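Local coordinates for putative cell surface hydrolase (PDB 3LP5), which is probably a cell-surface hydrolase of the alpha/beta-hydrolase superfamily, its substrate not known, at residues 34-44 against 58-69. Sequence-based numbering, arbitrary orientation.
Sequences KHSVLKLTVQT and DNEPFIVIGFAN
His35 ND1 donates to the backbone O of Glu60 at 2.8 Å. The bond is nearly straight (169°), and it lies in both the imidazole plane and the carbonyl plane. It fixes the rotation of the ring. One face of the ring covers Phe62 in an offset stack, with centroids 4.4 Å apart and planes 7° from parallel. His35 CB sits over the centre of the phenyl face, a CH-pi contact. The Glu60 carboxylate lies alongside the imidazole, nearly coplanar with it, and brings OE2 to CE1. Replacing the histidine by alanine would probably leave Glu60 O without this donor and strip the stacked imidazole from the CZ side of Phe62, with CB left over its ring. Asp58 grips Ser36, the residue after His35. Its OD2 accepts from both Ser36 N (2.7 Å) and Ser36 OG (2.6 Å), the hydroxyl coming from the anti side. Ser36 OG in turn accepts from Ala55 N. With CG anti to the backbone N (chi1 -176°), the Asp58 carboxylate extends to Ser36. Its other oxygen, OD1, takes Glu60 N in an Asx turn and also a water that bridges to Lys34 O.

Beyond this loop, strands 37-42 and 62-67 run parallel in the central sheet of the alpha/beta-hydrolase fold. Ser36 O first takes Phe62 N; then Leu38, Leu40 and Val42 use both N and O, ending with Val42 O to Ala68 N. The backbones of Val37, Lys39 and Thr41 hydrogen-bond instead to antiparallel strand 48-52 and Ser53 just after it. Leu38 CD2 meets Ile63 CG2 at 4.0 Å. Further along the same face, Val42 CB meets the Phe67 ring at its edge, by CD1, and both side chains touch Trp83 of helix 74-92. Val42 O accepts a second donor, a water at 2.9 Å, which itself accepts from Asn69 N.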
ATOM      1  N   LYS A  34      -1.442  19.534  -8.498  1.00 19.63           N
ATOM      2  CA  LYS A  34      -0.960  18.603  -9.521  1.00 21.23           C
ATOM      3  C   LYS A  34       0.133  17.743  -8.865  1.00 20.29           C
ATOM      4  O   LYS A  34       1.080  18.294  -8.286  1.00 20.80           O
ATOM      5  CB  LYS A  34      -0.437  19.358 -10.761  1.00 21.94           C
ATOM      6  CG  LYS A  34      -0.216  18.484 -11.984  1.00 27.13           C
ATOM      7  CD  LYS A  34       0.774  19.108 -12.988  1.00 32.16           C
ATOM      8  CE  LYS A  34       1.768  18.021 -13.613  1.00 38.33           C
ATOM      9  NZ  LYS A  34       2.873  17.379 -12.716  1.00 38.18           N
ATOM     10  N   HIS A  35      -0.018  16.407  -8.892  1.00 18.73           N
ATOM     11  CA  HIS A  35       1.031  15.505  -8.433  1.00 17.85           C
ATOM     12  C   HIS A  35       1.634  14.827  -9.662  1.00 17.78           C
ATOM     13  O   HIS A  35       0.917  14.274 -10.484  1.00 15.65           O
ATOM     14  CB  HIS A  35       0.485  14.442  -7.480  1.00 18.16           C
ATOM     15  CG  HIS A  35      -0.131  14.997  -6.229  1.00 17.69           C
ATOM     16  ND1 HIS A  35       0.583  15.159  -5.057  1.00 15.83           N
ATOM     17  CD2 HIS A  35      -1.399  15.398  -5.956  1.00 18.28           C
ATOM     18  CE1 HIS A  35      -0.213  15.662  -4.128  1.00 18.06           C
ATOM     19  NE2 HIS A  35      -1.421  15.806  -4.641  1.00 19.62           N
ATOM     20  N   SER A  36       2.955  14.912  -9.820  1.00 18.48           N
ATOM     21  CA  SER A  36       3.536  14.329 -11.033  1.00 18.93           C
ATOM     22  C   SER A  36       3.542  12.795 -10.853  1.00 18.30           C
ATOM     23  O   SER A  36       3.430  12.309  -9.732  1.00 18.16           O
ATOM     24  CB  SER A  36       4.876  15.002 -11.370  1.00 20.31           C
ATOM     25  OG  SER A  36       5.785  14.909 -10.292  1.00 23.80           O
ATOM     26  N   VAL A  37       3.520  12.028 -11.931  1.00 17.55           N
ATOM     27  CA  VAL A  37       3.461  10.567 -11.826  1.00 16.67           C
ATOM     28  C   VAL A  37       4.669   9.930 -12.527  1.00 16.24           C
ATOM     29  O   VAL A  37       4.803  10.060 -13.712  1.00 16.08           O
ATOM     30  CB  VAL A  37       2.190  10.007 -12.447  1.00 16.78           C
ATOM     31  CG1 VAL A  37       2.201   8.456 -12.439  1.00 17.35           C
ATOM     32  CG2 VAL A  37       0.944  10.547 -11.751  1.00 17.23           C
ATOM     33  N   LEU A  38       5.549   9.273 -11.766  1.00 15.90           N
ATOM     34  CA  LEU A  38       6.642   8.477 -12.311  1.00 16.31           C
ATOM     35  C   LEU A  38       6.332   6.982 -12.116  1.00 16.67           C
ATOM     36  O   LEU A  38       5.870   6.604 -11.028  1.00 17.16           O
ATOM     37  CB  LEU A  38       7.887   8.793 -11.503  1.00 16.90           C
ATOM     38  CG  LEU A  38       9.117   7.993 -11.818  1.00 14.98           C
ATOM     39  CD1 LEU A  38       9.712   8.329 -13.191  1.00 15.08           C
ATOM     40  CD2 LEU A  38      10.148   8.173 -10.691  1.00 17.67           C
ATOM     41  N   LYS A  39       6.513   6.141 -13.142  1.00 15.19           N
ATOM     42  CA  LYS A  39       6.188   4.696 -13.031  1.00 16.82           C
ATOM     43  C   LYS A  39       7.411   3.884 -13.284  1.00 16.48           C
ATOM     44  O   LYS A  39       8.061   4.088 -14.327  1.00 16.60           O
ATOM     45  CB  LYS A  39       5.142   4.227 -14.056  1.00 17.57           C
ATOM     46  CG  LYS A  39       3.766   4.773 -13.842  1.00 25.13           C
ATOM     47  CD  LYS A  39       2.672   3.731 -14.194  1.00 35.24           C
ATOM     48  CE  LYS A  39       1.217   4.325 -14.032  1.00 38.70           C
ATOM     49  NZ  LYS A  39       0.917   5.424 -15.023  1.00 39.26           N
ATOM     50  N   LEU A  40       7.711   2.964 -12.359  1.00 15.15           N
ATOM     51  CA  LEU A  40       8.811   2.014 -12.504  1.00 14.87           C
ATOM     52  C   LEU A  40       8.190   0.642 -12.611  1.00 16.28           C
ATOM     53  O   LEU A  40       7.247   0.296 -11.841  1.00 15.69           O
ATOM     54  CB  LEU A  40       9.743   2.025 -11.292  1.00 13.65           C
ATOM     55  CG  LEU A  40      10.818   3.085 -11.114  1.00 14.92           C
ATOM     56  CD1 LEU A  40      10.217   4.556 -11.059  1.00 15.95           C
ATOM     57  CD2 LEU A  40      11.689   2.753  -9.816  1.00 11.69           C
ATOM     58  N   THR A  41       8.701  -0.138 -13.564  1.00 14.60           N
ATOM     59  CA  THR A  41       8.351  -1.534 -13.658  1.00 14.30           C
ATOM     60  C   THR A  41       9.625  -2.341 -13.506  1.00 12.95           C
ATOM     61  O   THR A  41      10.555  -2.240 -14.351  1.00 12.93           O
ATOM     62  CB  THR A  41       7.739  -1.863 -15.031  1.00 14.51           C
ATOM     63  OG1 THR A  41       6.596  -1.041 -15.183  1.00 17.30           O
ATOM     64  CG2 THR A  41       7.210  -3.324 -15.048  1.00 15.21           C
ATOM     65  N   VAL A  42       9.707  -3.109 -12.428  1.00 11.89           N
ATOM     66  CA  VAL A  42      10.914  -3.912 -12.211  1.00 12.06           C
ATOM     67  C   VAL A  42      10.766  -5.189 -12.976  1.00 12.11           C
ATOM     68  O   VAL A  42       9.806  -5.943 -12.727  1.00 12.17           O
ATOM     69  CB  VAL A  42      11.152  -4.248 -10.713  1.00 10.52           C
ATOM     70  CG1 VAL A  42      12.537  -4.873 -10.502  1.00 10.78           C
ATOM     71  CG2 VAL A  42      11.019  -2.973  -9.885  1.00 10.54           C
ATOM     72  N   GLN A  43      11.759  -5.470 -13.825  1.00 12.36           N
ATOM     73  CA  GLN A  43      11.839  -6.711 -14.645  1.00 14.73           C
ATOM     74  C   GLN A  43      12.259  -7.943 -13.863  1.00 15.06           C
ATOM     75  O   GLN A  43      12.779  -7.836 -12.751  1.00 15.83           O
ATOM     76  CB  GLN A  43      12.802  -6.502 -15.838  1.00 14.49           C
ATOM     77  CG  GLN A  43      12.521  -5.237 -16.642  1.00 18.68           C
ATOM     78  CD  GLN A  43      11.067  -5.135 -17.084  1.00 23.06           C
ATOM     79  OE1 GLN A  43      10.331  -4.192 -16.698  1.00 25.97           O
ATOM     80  NE2 GLN A  43      10.623  -6.120 -17.821  1.00 21.62           N
ATOM     81  N   THR A  44      12.050  -9.122 -14.427  1.00 14.92           N
ATOM     82  CA  THR A  44      12.258 -10.319 -13.629  1.00 16.66           C
ATOM     83  C   THR A  44      13.736 -10.621 -13.329  1.00 18.09           C
ATOM     84  O   THR A  44      14.035 -11.505 -12.505  1.00 19.31           O
ATOM     85  CB  THR A  44      11.611 -11.546 -14.260  1.00 17.46           C
ATOM     86  OG1 THR A  44      12.243 -11.772 -15.510  1.00 17.47           O
ATOM     87  CG2 THR A  44      10.090 -11.349 -14.447  1.00 14.40           C
ATOM     88  N   ASP A  58       8.085  19.611  -7.602  1.00 20.37           N
ATOM     89  CA  ASP A  58       6.948  18.863  -6.978  1.00 20.25           C
ATOM     90  C   ASP A  58       7.444  18.278  -5.622  1.00 20.01           C
ATOM     91  O   ASP A  58       8.365  17.461  -5.600  1.00 19.20           O
ATOM     92  CB  ASP A  58       6.443  17.780  -7.965  1.00 19.58           C
ATOM     93  CG  ASP A  58       5.206  17.000  -7.461  1.00 21.22           C
ATOM     94  OD1 ASP A  58       4.719  17.205  -6.320  1.00 19.08           O
ATOM     95  OD2 ASP A  58       4.721  16.140  -8.227  1.00 22.23           O
ATOM     96  N   ASN A  59       6.827  18.736  -4.519  1.00 19.52           N
ATOM     97  CA  ASN A  59       7.136  18.327  -3.156  1.00 19.82           C
ATOM     98  C   ASN A  59       6.484  16.946  -2.819  1.00 18.56           C
ATOM     99  O   ASN A  59       6.851  16.314  -1.851  1.00 17.31           O
ATOM    100  CB  ASN A  59       6.546  19.339  -2.158  1.00 20.28           C
ATOM    101  CG  ASN A  59       7.159  20.746  -2.264  1.00 27.16           C
ATOM    102  OD1 ASN A  59       8.300  20.951  -2.774  1.00 28.57           O
ATOM    103  ND2 ASN A  59       6.403  21.747  -1.733  1.00 29.71           N
ATOM    104  N   GLU A  60       5.506  16.521  -3.612  1.00 17.52           N
ATOM    105  CA  GLU A  60       4.747  15.289  -3.314  1.00 17.97           C
ATOM    106  C   GLU A  60       4.436  14.469  -4.565  1.00 17.14           C
ATOM    107  O   GLU A  60       3.260  14.321  -4.969  1.00 16.92           O
ATOM    108  CB  GLU A  60       3.484  15.658  -2.561  1.00 18.26           C
ATOM    109  CG  GLU A  60       2.874  14.517  -1.854  1.00 22.98           C
ATOM    110  CD  GLU A  60       1.853  15.038  -0.876  1.00 31.88           C
ATOM    111  OE1 GLU A  60       2.183  15.153   0.322  1.00 31.12           O
ATOM    112  OE2 GLU A  60       0.746  15.417  -1.339  1.00 35.74           O
ATOM    113  N   PRO A  61       5.504  13.946  -5.223  1.00 15.93           N
ATOM    114  CA  PRO A  61       5.236  13.185  -6.424  1.00 15.70           C
ATOM    115  C   PRO A  61       4.679  11.793  -6.083  1.00 15.54           C
ATOM    116  O   PRO A  61       4.969  11.250  -5.005  1.00 15.27           O
ATOM    117  CB  PRO A  61       6.621  13.065  -7.084  1.00 16.05           C
ATOM    118  CG  PRO A  61       7.592  13.204  -5.910  1.00 16.33           C
ATOM    119  CD  PRO A  61       6.945  14.177  -5.004  1.00 15.24           C
ATOM    120  N   PHE A  62       3.867  11.268  -7.007  1.00 13.57           N
ATOM    121  CA  PHE A  62       3.355   9.917  -6.917  1.00 14.00           C
ATOM    122  C   PHE A  62       4.344   9.059  -7.666  1.00 13.22           C
ATOM    123  O   PHE A  62       4.641   9.320  -8.848  1.00 14.75           O
ATOM    124  CB  PHE A  62       1.994   9.805  -7.630  1.00 14.03           C
ATOM    125  CG  PHE A  62       0.837  10.539  -6.940  1.00 15.07           C
ATOM    126  CD1 PHE A  62       0.939  11.004  -5.621  1.00 17.84           C
ATOM    127  CD2 PHE A  62      -0.378  10.710  -7.615  1.00 15.38           C
ATOM    128  CE1 PHE A  62      -0.133  11.642  -4.973  1.00 16.10           C
ATOM    129  CE2 PHE A  62      -1.460  11.386  -6.988  1.00 16.15           C
ATOM    130  CZ  PHE A  62      -1.332  11.844  -5.676  1.00 16.44           C
ATOM    131  N   ILE A  63       4.859   8.039  -7.025  1.00 13.33           N
ATOM    132  CA  ILE A  63       5.725   7.109  -7.725  1.00 12.99           C
ATOM    133  C   ILE A  63       5.081   5.693  -7.691  1.00 14.14           C
ATOM    134  O   ILE A  63       4.859   5.154  -6.599  1.00 14.33           O
ATOM    135  CB  ILE A  63       7.104   7.145  -7.091  1.00 12.49           C
ATOM    136  CG1 ILE A  63       7.654   8.592  -7.085  1.00 10.44           C
ATOM    137  CG2 ILE A  63       8.049   6.220  -7.859  1.00 14.14           C
ATOM    138  CD1 ILE A  63       9.059   8.684  -6.318  1.00 12.58           C
ATOM    139  N   VAL A  64       4.728   5.116  -8.860  1.00 13.07           N
ATOM    140  CA  VAL A  64       4.158   3.766  -8.888  1.00 13.91           C
ATOM    141  C   VAL A  64       5.325   2.838  -9.089  1.00 14.24           C
ATOM    142  O   VAL A  64       6.144   3.069  -9.989  1.00 15.21           O
ATOM    143  CB  VAL A  64       3.168   3.584 -10.069  1.00 13.90           C
ATOM    144  CG1 VAL A  64       2.608   2.092 -10.173  1.00 15.99           C
ATOM    145  CG2 VAL A  64       2.016   4.561  -9.914  1.00 14.82           C
ATOM    146  N   ILE A  65       5.412   1.799  -8.279  1.00 12.65           N
ATOM    147  CA  ILE A  65       6.408   0.753  -8.481  1.00 12.87           C
ATOM    148  C   ILE A  65       5.686  -0.566  -8.638  1.00 13.59           C
ATOM    149  O   ILE A  65       5.050  -1.019  -7.674  1.00 13.87           O
ATOM    150  CB  ILE A  65       7.423   0.649  -7.291  1.00 11.30           C
ATOM    151  CG1 ILE A  65       8.136   1.982  -7.082  1.00 13.09           C
ATOM    152  CG2 ILE A  65       8.433  -0.526  -7.558  1.00 13.76           C
ATOM    153  CD1 ILE A  65       9.036   2.000  -5.893  1.00 11.72           C
ATOM    154  N   GLY A  66       5.746  -1.166  -9.838  1.00 13.13           N
ATOM    155  CA  GLY A  66       5.211  -2.511 -10.013  1.00 12.87           C
ATOM    156  C   GLY A  66       6.209  -3.439 -10.652  1.00 13.19           C
ATOM    157  O   GLY A  66       7.406  -3.100 -10.823  1.00 14.16           O
ATOM    158  N   PHE A  67       5.745  -4.629 -10.961  1.00 12.64           N
ATOM    159  CA  PHE A  67       6.669  -5.724 -11.325  1.00 13.07           C
ATOM    160  C   PHE A  67       6.190  -6.446 -12.560  1.00 13.12           C
ATOM    161  O   PHE A  67       4.990  -6.738 -12.644  1.00 14.19           O
ATOM    162  CB  PHE A  67       6.762  -6.701 -10.139  1.00 11.68           C
ATOM    163  CG  PHE A  67       6.922  -6.013  -8.812  1.00 13.56           C
ATOM    164  CD1 PHE A  67       8.137  -5.442  -8.457  1.00 13.82           C
ATOM    165  CD2 PHE A  67       5.808  -5.866  -7.949  1.00 13.67           C
ATOM    166  CE1 PHE A  67       8.286  -4.763  -7.234  1.00 12.40           C
ATOM    167  CE2 PHE A  67       5.931  -5.200  -6.764  1.00 12.14           C
ATOM    168  CZ  PHE A  67       7.180  -4.610  -6.399  1.00 11.96           C
ATOM    169  N   ALA A  68       7.120  -6.811 -13.465  1.00 12.93           N
ATOM    170  CA  ALA A  68       6.797  -7.658 -14.616  1.00 11.91           C
ATOM    171  C   ALA A  68       6.194  -8.928 -14.045  1.00 12.72           C
ATOM    172  O   ALA A  68       5.151  -9.393 -14.540  1.00 12.77           O
ATOM    173  CB  ALA A  68       8.050  -8.013 -15.471  1.00 10.60           C
ATOM    174  N   ASN A  69       6.804  -9.479 -12.986  1.00 11.11           N
ATOM    175  CA  ASN A  69       6.178 -10.658 -12.335  1.00 11.48           C
ATOM    176  C   ASN A  69       5.368 -10.151 -11.167  1.00 11.38           C
ATOM    177  O   ASN A  69       5.921  -9.942 -10.036  1.00  9.23           O
ATOM    178  CB  ASN A  69       7.197 -11.713 -11.840  1.00 11.81           C
ATOM    179  CG  ASN A  69       6.546 -12.790 -10.923  1.00 14.20           C
ATOM    180  OD1 ASN A  69       5.322 -12.763 -10.656  1.00 14.18           O
ATOM    181  ND2 ASN A  69       7.372 -13.723 -10.400  1.00 14.15           N
TER
HETATM  182  O   HOH W   1       2.294  18.163  -5.948  1.00 25.71           O
HETATM  183  O   HOH W   2       9.524  -8.714 -11.988  1.00 13.98           O